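Local coordinates for protein adenosine kinase (Sinorhizobium meliloti, PDB 3UBO) that probably phosphorylates adenosine to AMP at the expense of ATP, as an adenosine kinase of the pfkB carbohydrate kinase family, and is captured here with adenosine and ADP, at residues S50-A55 with R116-V121; E204-G209 with R239-A244. One frame throughout, in Å; residues are numbered along the deposited sequence.

Contact 1 of 2, residues S50-A55 with R116-V121; sequences SRMGPA and RSMIFV
Met52, a selenomethionine, runs out straight from the backbone, CG anti to the backbone N (chi1 -171°), and turns only at its last torsion (chi3 91°); that bend takes its CE away from the Phe120 ring and leaves SE facing both the ring and the methyl of Met118. Met118, also a selenomethionine, curls at its two outer torsions, which carries its methyl CE back to meet Met52. Phe120 presents one corner of its ring: CE1 lies 3.8 Å from Met52 CB and 3.7 Å from Met52 SE. The selenium lies obliquely to the Phe120 ring, 4.5 Å from its centroid and 44° off the ring normal, a Met-aromatic contact. The methyl CE of Met118 packs against Met52 SE, 3.8 Å from Met52 CE. No hydrogen bond joins the two segments; the side chains span backbones whose nearest CA atoms, those of Met52 and Phe120, are 8.5 Å apart. All three residues are buried, Ile18 of the neighbouring strand 16-21 touching both selenomethionines and the ring of Phe26 meeting that of Phe120. Were Phe120 an alanine, Met52 SE and the ring of Phe26 would probably both lose their aromatic partner, and the Met52 chain would be freer to turn. At the other end of the loop segment, Ala55 N is hydrogen-bonded to Asp95 OD1 of the second subunit. Ser117, next to Met118 along the strand, touches the bound adenosine. The cluster therefore packs the loop between helix 42-50 and strand 56-59 against the mixed sheet that forms the small lid domain of ribokinase-like (pfkB) kinases.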
ATOM      1  N   SER A  50      -5.454   0.049 -16.831  1.00 48.47           N
ATOM      2  CA  SER A  50      -4.888   1.057 -17.700  1.00 48.02           C
ATOM      3  C   SER A  50      -5.647   2.361 -17.517  1.00 48.97           C
ATOM      4  O   SER A  50      -5.017   3.435 -17.382  1.00 50.01           O
ATOM      5  CB  SER A  50      -4.961   0.579 -19.134  1.00 50.27           C
ATOM      6  OG  SER A  50      -6.278   0.756 -19.622  1.00 52.26           O
ATOM      7  N   ARG A  51      -6.978   2.286 -17.438  1.00 48.17           N
ATOM      8  CA  ARG A  51      -7.783   3.473 -17.069  1.00 47.52           C
ATOM      9  C   ARG A  51      -7.746   3.951 -15.627  1.00 48.18           C
ATOM     10  O   ARG A  51      -8.427   4.908 -15.264  1.00 47.20           O
ATOM     11  CB  ARG A  51      -9.212   3.283 -17.466  1.00 47.59           C
ATOM     12  CG  ARG A  51      -9.241   2.664 -18.786  1.00 51.01           C
ATOM     13  CD  ARG A  51     -10.621   2.783 -19.339  1.00 54.52           C
ATOM     14  NE  ARG A  51     -10.757   2.239 -20.705  1.00 51.73           N
ATOM     15  CZ  ARG A  51     -11.948   2.132 -21.280  1.00 53.29           C
ATOM     16  NH1 ARG A  51     -13.017   2.502 -20.587  1.00 52.17           N
ATOM     17  NH2 ARG A  51     -12.089   1.634 -22.504  1.00 55.62           N
HETATM   18  N   MSE A  52      -6.932   3.322 -14.796  1.00 49.50           N
HETATM   19  CA  MSE A  52      -6.958   3.648 -13.373  1.00 49.46           C
HETATM   20  C   MSE A  52      -5.832   4.605 -13.023  1.00 47.79           C
HETATM   21  O   MSE A  52      -4.745   4.468 -13.584  1.00 49.28           O
HETATM   22  CB  MSE A  52      -6.795   2.364 -12.590  1.00 49.14           C
HETATM   23  CG  MSE A  52      -7.018   2.497 -11.062  1.00 53.40           C
HETATM   24 SE   MSE A  52      -6.888   0.705 -10.051  1.00 68.27          SE
HETATM   25  CE  MSE A  52      -5.036   0.786  -9.650  1.00 49.88           C
ATOM     26  N   GLY A  53      -6.056   5.542 -12.098  1.00 43.35           N
ATOM     27  CA  GLY A  53      -4.956   6.348 -11.632  1.00 44.80           C
ATOM     28  C   GLY A  53      -3.864   5.534 -10.939  1.00 44.88           C
ATOM     29  O   GLY A  53      -3.971   4.352 -10.758  1.00 42.11           O
ATOM     30  N   PRO A  54      -2.787   6.196 -10.513  1.00 46.91           N
ATOM     31  CA  PRO A  54      -1.862   5.435  -9.648  1.00 47.16           C
ATOM     32  C   PRO A  54      -2.525   4.757  -8.434  1.00 45.28           C
ATOM     33  O   PRO A  54      -3.437   5.295  -7.814  1.00 41.80           O
ATOM     34  CB  PRO A  54      -0.791   6.433  -9.228  1.00 45.45           C
ATOM     35  CG  PRO A  54      -1.188   7.766  -9.902  1.00 50.12           C
ATOM     36  CD  PRO A  54      -2.526   7.636 -10.549  1.00 46.87           C
ATOM     37  N   ALA A  55      -2.101   3.522  -8.156  1.00 45.70           N
ATOM     38  CA  ALA A  55      -2.812   2.755  -7.169  1.00 43.89           C
ATOM     39  C   ALA A  55      -1.839   2.416  -6.104  1.00 45.07           C
ATOM     40  O   ALA A  55      -0.636   2.768  -6.193  1.00 44.88           O
ATOM     41  CB  ALA A  55      -3.361   1.564  -7.738  1.00 43.06           C
ATOM     42  N   ARG A 116      -6.481 -10.927  -8.290  1.00 50.71           N
ATOM     43  CA  ARG A 116      -6.333  -9.512  -7.973  1.00 51.99           C
ATOM     44  C   ARG A 116      -7.656  -8.783  -8.144  1.00 48.61           C
ATOM     45  O   ARG A 116      -8.503  -9.198  -8.934  1.00 48.98           O
ATOM     46  CB  ARG A 116      -5.261  -8.874  -8.858  1.00 50.17           C
ATOM     47  CG  ARG A 116      -5.717  -8.591 -10.280  1.00 53.38           C
ATOM     48  CD  ARG A 116      -4.796  -7.596 -10.967  1.00 56.72           C
ATOM     49  NE  ARG A 116      -4.415  -8.038 -12.306  1.00 62.08           N
ATOM     50  CZ  ARG A 116      -3.786  -9.181 -12.564  1.00 68.02           C
ATOM     51  NH1 ARG A 116      -3.465 -10.002 -11.574  1.00 58.76           N
ATOM     52  NH2 ARG A 116      -3.477  -9.502 -13.813  1.00 72.12           N
ATOM     53  N   SER A 117      -7.836  -7.694  -7.403  1.00 48.19           N
ATOM     54  CA  SER A 117      -9.069  -6.949  -7.488  1.00 49.89           C
ATOM     55  C   SER A 117      -8.806  -5.457  -7.633  1.00 49.79           C
ATOM     56  O   SER A 117      -7.983  -4.865  -6.892  1.00 49.11           O
ATOM     57  CB  SER A 117      -9.953  -7.274  -6.296  1.00 50.88           C
ATOM     58  OG  SER A 117     -11.179  -6.594  -6.347  1.00 51.91           O
HETATM   59  N   MSE A 118      -9.472  -4.887  -8.642  1.00 50.98           N
HETATM   60  CA  MSE A 118      -9.330  -3.468  -8.998  1.00 51.02           C
HETATM   61  C   MSE A 118     -10.331  -2.773  -8.171  1.00 49.91           C
HETATM   62  O   MSE A 118     -11.513  -2.830  -8.492  1.00 49.01           O
HETATM   63  CB  MSE A 118      -9.755  -3.185 -10.453  1.00 53.55           C
HETATM   64  CG  MSE A 118      -8.898  -3.668 -11.633  1.00 53.14           C
HETATM   65 SE   MSE A 118      -6.965  -4.015 -11.379  1.00 80.97          SE
HETATM   66  CE  MSE A 118      -6.739  -2.527 -10.156  1.00 52.07           C
ATOM     67  N   ILE A 119      -9.876  -2.113  -7.108  1.00 51.15           N
ATOM     68  CA  ILE A 119     -10.806  -1.470  -6.190  1.00 50.34           C
ATOM     69  C   ILE A 119     -10.819   0.053  -6.301  1.00 50.19           C
ATOM     70  O   ILE A 119      -9.842   0.713  -5.955  1.00 49.94           O
ATOM     71  CB  ILE A 119     -10.560  -1.911  -4.714  1.00 52.37           C
ATOM     72  CG1 ILE A 119     -10.693  -3.445  -4.565  1.00 52.57           C
ATOM     73  CG2 ILE A 119     -11.475  -1.139  -3.753  1.00 51.01           C
ATOM     74  CD1 ILE A 119     -10.490  -4.019  -3.147  1.00 50.58           C
ATOM     75  N   PHE A 120     -11.954   0.572  -6.755  1.00 48.40           N
ATOM     76  CA  PHE A 120     -12.188   1.988  -6.901  1.00 49.88           C
ATOM     77  C   PHE A 120     -12.997   2.609  -5.760  1.00 52.51           C
ATOM     78  O   PHE A 120     -14.189   2.340  -5.630  1.00 55.21           O
ATOM     79  CB  PHE A 120     -12.882   2.283  -8.240  1.00 51.62           C
ATOM     80  CG  PHE A 120     -12.068   1.849  -9.452  1.00 50.44           C
ATOM     81  CD1 PHE A 120     -10.943   2.592  -9.857  1.00 51.05           C
ATOM     82  CD2 PHE A 120     -12.437   0.712 -10.186  1.00 48.53           C
ATOM     83  CE1 PHE A 120     -10.181   2.185 -10.974  1.00 55.53           C
ATOM     84  CE2 PHE A 120     -11.709   0.277 -11.288  1.00 50.02           C
ATOM     85  CZ  PHE A 120     -10.545   0.983 -11.687  1.00 53.37           C
ATOM     86  N   VAL A 121     -12.360   3.482  -4.974  1.00 50.24           N
ATOM     87  CA  VAL A 121     -13.000   4.132  -3.855  1.00 49.30           C
ATOM     88  C   VAL A 121     -13.587   5.502  -4.244  1.00 50.60           C
ATOM     89  O   VAL A 121     -12.889   6.356  -4.744  1.00 51.96           O
ATOM     90  CB  VAL A 121     -12.012   4.278  -2.677  1.00 48.96           C
ATOM     91  CG1 VAL A 121     -12.756   4.642  -1.390  1.00 51.64           C
ATOM     92  CG2 VAL A 121     -11.250   3.004  -2.449  1.00 48.04           C
TER

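Contact 2 of 2, residues E204-G209 with R239-A244; sequences ELMRSG and RDCKLA
Arg207 and Asp240 supply the charged part of the contact. The two side chains lie side by side and point the same way, and the extended arginine brings one edge of its guanidinium to a single carboxylate oxygen: NH2 donates to Asp240 OD2 at 3.3 Å, and NE reaches that same OD2 at 3.3 Å in a weaker bond. Guanidinium and carboxylate planes stand 75° apart, so this salt bridge is not the flat, two-oxygen kind; Arg207 NH2 meets OD2 from above the carboxylate plane, 39° out of it. Tyr225 OH, the stronger partner of Asp240, is hydrogen-bonded to the same OD2, so one oxygen takes both arginine N-H groups, the NE one weakly, and the tyrosine hydroxyl. In the fold, the segments lie at the C-terminal parts of helices 199-207 and 230-240 in the large alpha/beta domain; helix 230-240 belongs to the beta-alpha-beta crossover that links the adjacent parallel strands 213-217 and 246-247. The apolar part is carried by Met206. This selenomethionine, its chain bent at the last torsion, crosses Asp240 at about a right angle and places its methyl CE 3.7 Å from Asp240 CB and 3.6 Å from Cys241 SG. Val214 of the sheet touches both Met206 and Cys241, and Leu237 covers Met206 from within helix 230-240. Backbone approaches side chain as well: Met206 CB packs on the carbonyl Asp240 O at 3.4 Å. The main chains come nearest at Arg207 and Asp240, whose CA atoms are 5.4 Å apart. Just past this point Gly209 takes positive phi and leads the chain out of helix 199-207 toward strand 213-217.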
ATOM      1  N   GLU A 204     -29.833 -23.875   1.632  1.00 74.09           N
ATOM      2  CA  GLU A 204     -29.715 -25.297   1.871  1.00 78.65           C
ATOM      3  C   GLU A 204     -28.405 -25.597   2.587  1.00 79.16           C
ATOM      4  O   GLU A 204     -28.268 -26.548   3.385  1.00 78.43           O
ATOM      5  CB  GLU A 204     -29.755 -26.050   0.522  1.00 76.83           C
ATOM      6  CG  GLU A 204     -29.124 -27.445   0.516  1.00 77.55           C
ATOM      7  CD  GLU A 204     -29.903 -28.462   1.346  1.00 77.87           C
ATOM      8  OE1 GLU A 204     -31.125 -28.240   1.600  1.00 73.49           O
ATOM      9  OE2 GLU A 204     -29.266 -29.477   1.736  1.00 76.64           O
ATOM     10  N   LEU A 205     -27.412 -24.800   2.269  1.00 77.76           N
ATOM     11  CA  LEU A 205     -26.153 -24.953   2.933  1.00 76.38           C
ATOM     12  C   LEU A 205     -26.319 -24.534   4.424  1.00 76.52           C
ATOM     13  O   LEU A 205     -25.624 -25.057   5.284  1.00 75.09           O
ATOM     14  CB  LEU A 205     -25.098 -24.187   2.149  1.00 73.79           C
ATOM     15  CG  LEU A 205     -23.778 -23.766   2.722  1.00 74.21           C
ATOM     16  CD1 LEU A 205     -22.693 -24.754   2.315  1.00 67.00           C
ATOM     17  CD2 LEU A 205     -23.514 -22.357   2.180  1.00 73.28           C
HETATM   18  N   MSE A 206     -27.280 -23.658   4.733  1.00 77.35           N
HETATM   19  CA  MSE A 206     -27.624 -23.354   6.132  1.00 78.33           C
HETATM   20  C   MSE A 206     -28.558 -24.419   6.713  1.00 78.98           C
HETATM   21  O   MSE A 206     -28.284 -25.033   7.746  1.00 77.58           O
HETATM   22  CB  MSE A 206     -28.335 -22.014   6.264  1.00 78.65           C
HETATM   23  CG  MSE A 206     -27.492 -20.798   5.984  1.00 81.44           C
HETATM   24 SE   MSE A 206     -28.626 -19.126   5.657  1.00 98.48          SE
HETATM   25  CE  MSE A 206     -29.118 -18.546   7.480  1.00 84.46           C
ATOM     26  N   ARG A 207     -29.690 -24.622   6.054  1.00 79.94           N
ATOM     27  CA  ARG A 207     -30.679 -25.571   6.549  1.00 77.86           C
ATOM     28  C   ARG A 207     -30.098 -26.951   6.845  1.00 73.28           C
ATOM     29  O   ARG A 207     -30.367 -27.507   7.884  1.00 71.33           O
ATOM     30  CB  ARG A 207     -31.888 -25.590   5.621  1.00 77.13           C
ATOM     31  CG  ARG A 207     -32.479 -24.194   5.580  1.00 78.09           C
ATOM     32  CD  ARG A 207     -33.515 -24.102   4.543  1.00 78.04           C
ATOM     33  NE  ARG A 207     -34.253 -22.855   4.653  1.00 78.12           N
ATOM     34  CZ  ARG A 207     -34.926 -22.344   3.635  1.00 78.89           C
ATOM     35  NH1 ARG A 207     -34.911 -23.002   2.460  1.00 72.70           N
ATOM     36  NH2 ARG A 207     -35.583 -21.191   3.784  1.00 77.40           N
ATOM     37  N   SER A 208     -29.262 -27.473   5.970  1.00 73.50           N
ATOM     38  CA  SER A 208     -28.533 -28.703   6.287  1.00 75.15           C
ATOM     39  C   SER A 208     -27.626 -28.619   7.548  1.00 74.60           C
ATOM     40  O   SER A 208     -26.923 -29.610   7.902  1.00 68.53           O
ATOM     41  CB  SER A 208     -27.700 -29.136   5.085  1.00 73.82           C
ATOM     42  OG  SER A 208     -26.882 -28.071   4.652  1.00 74.81           O
ATOM     43  N   GLY A 209     -27.642 -27.438   8.195  1.00 73.00           N
ATOM     44  CA  GLY A 209     -26.874 -27.192   9.404  1.00 70.47           C
ATOM     45  C   GLY A 209     -25.405 -27.455   9.157  1.00 72.75           C
ATOM     46  O   GLY A 209     -24.610 -27.646  10.104  1.00 70.13           O
ATOM     47  N   ARG A 239     -34.424 -18.715  11.891  1.00 84.08           N
ATOM     48  CA  ARG A 239     -34.896 -20.074  11.616  1.00 83.73           C
ATOM     49  C   ARG A 239     -33.858 -20.980  10.954  1.00 86.87           C
ATOM     50  O   ARG A 239     -33.940 -22.243  11.087  1.00 86.34           O
ATOM     51  CB  ARG A 239     -36.112 -20.076  10.666  1.00 85.08           C
ATOM     52  CG  ARG A 239     -37.267 -19.203  11.054  1.00 88.35           C
ATOM     53  CD  ARG A 239     -38.553 -19.595  10.309  1.00 90.84           C
ATOM     54  NE  ARG A 239     -39.663 -18.714  10.711  1.00 95.84           N
ATOM     55  CZ  ARG A 239     -40.806 -18.549  10.032  1.00 97.14           C
ATOM     56  NH1 ARG A 239     -41.025 -19.217   8.892  1.00 94.46           N
ATOM     57  NH2 ARG A 239     -41.735 -17.705  10.499  1.00 92.08           N
ATOM     58  N   ASP A 240     -32.928 -20.378  10.196  1.00 84.48           N
ATOM     59  CA  ASP A 240     -32.113 -21.205   9.293  1.00 82.95           C
ATOM     60  C   ASP A 240     -30.674 -21.465   9.776  1.00 81.97           C
ATOM     61  O   ASP A 240     -29.973 -22.378   9.251  1.00 78.94           O
ATOM     62  CB  ASP A 240     -32.176 -20.658   7.868  1.00 83.67           C
ATOM     63  CG  ASP A 240     -33.604 -20.517   7.363  1.00 85.71           C
ATOM     64  OD1 ASP A 240     -34.534 -20.962   8.075  1.00 86.66           O
ATOM     65  OD2 ASP A 240     -33.809 -19.962   6.253  1.00 87.09           O
ATOM     66  N   CYS A 241     -30.261 -20.674  10.784  1.00 79.80           N
ATOM     67  CA  CYS A 241     -28.982 -20.879  11.492  1.00 76.52           C
ATOM     68  C   CYS A 241     -29.081 -20.725  13.028  1.00 74.22           C
ATOM     69  O   CYS A 241     -30.050 -20.170  13.554  1.00 78.17           O
ATOM     70  CB  CYS A 241     -27.891 -19.965  10.914  1.00 75.07           C
ATOM     71  SG  CYS A 241     -28.346 -18.213  10.973  1.00 76.81           S
ATOM     72  N   LYS A 242     -28.065 -21.196  13.746  1.00 73.49           N
ATOM     73  CA  LYS A 242     -28.033 -21.087  15.210  1.00 75.07           C
ATOM     74  C   LYS A 242     -27.950 -19.625  15.603  1.00 77.41           C
ATOM     75  O   LYS A 242     -28.721 -19.123  16.447  1.00 77.62           O
ATOM     76  CB  LYS A 242     -26.850 -21.875  15.802  1.00 71.65           C
ATOM     77  CG  LYS A 242     -27.021 -23.383  15.574  1.00 77.34           C
ATOM     78  CD  LYS A 242     -25.875 -24.282  16.099  1.00 79.67           C
ATOM     79  CE  LYS A 242     -25.862 -25.632  15.323  1.00 75.54           C
ATOM     80  NZ  LYS A 242     -24.828 -26.575  15.899  1.00 78.82           N
ATOM     81  N   LEU A 243     -27.003 -18.958  14.931  1.00 78.52           N
ATOM     82  CA  LEU A 243     -26.502 -17.621  15.233  1.00 75.64           C
ATOM     83  C   LEU A 243     -26.291 -16.850  13.905  1.00 74.59           C
ATOM     84  O   LEU A 243     -25.812 -17.410  12.897  1.00 74.42           O
ATOM     85  CB  LEU A 243     -25.178 -17.754  16.012  1.00 72.34           C
ATOM     86  CG  LEU A 243     -24.620 -16.458  16.586  1.00 73.19           C
ATOM     87  CD1 LEU A 243     -25.788 -15.672  17.162  1.00 73.47           C
ATOM     88  CD2 LEU A 243     -23.490 -16.702  17.614  1.00 71.54           C
ATOM     89  N   ALA A 244     -26.649 -15.571  13.910  1.00 73.26           N
ATOM     90  CA  ALA A 244     -26.534 -14.729  12.722  1.00 72.40           C
ATOM     91  C   ALA A 244     -26.359 -13.182  13.011  1.00 73.80           C
ATOM     92  O   ALA A 244     -27.305 -12.473  13.367  1.00 71.26           O
ATOM     93  CB  ALA A 244     -27.714 -14.987  11.820  1.00 72.07           C
TER

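The two contacts lie on opposite sides of the chain's centre, about 37 Å apart between centres and about 22 Å between nearest atoms, and do not touch. They come in series: contact 1 closes at residue 121, well before contact 2 opens at 204. They share no sheet. Contact 1 rests on the five-stranded mixed sheet of the lid, beside the adenosine pocket and the second subunit, whereas contact 2 joins the C-terminal parts of two helices next to the seven-stranded parallel sheet, with no other protein chain touching it. Together they sample the two-part build of a pfkB kinase; strand 213-217, packed against contact 2, ends at Asn217 of the ADP pocket.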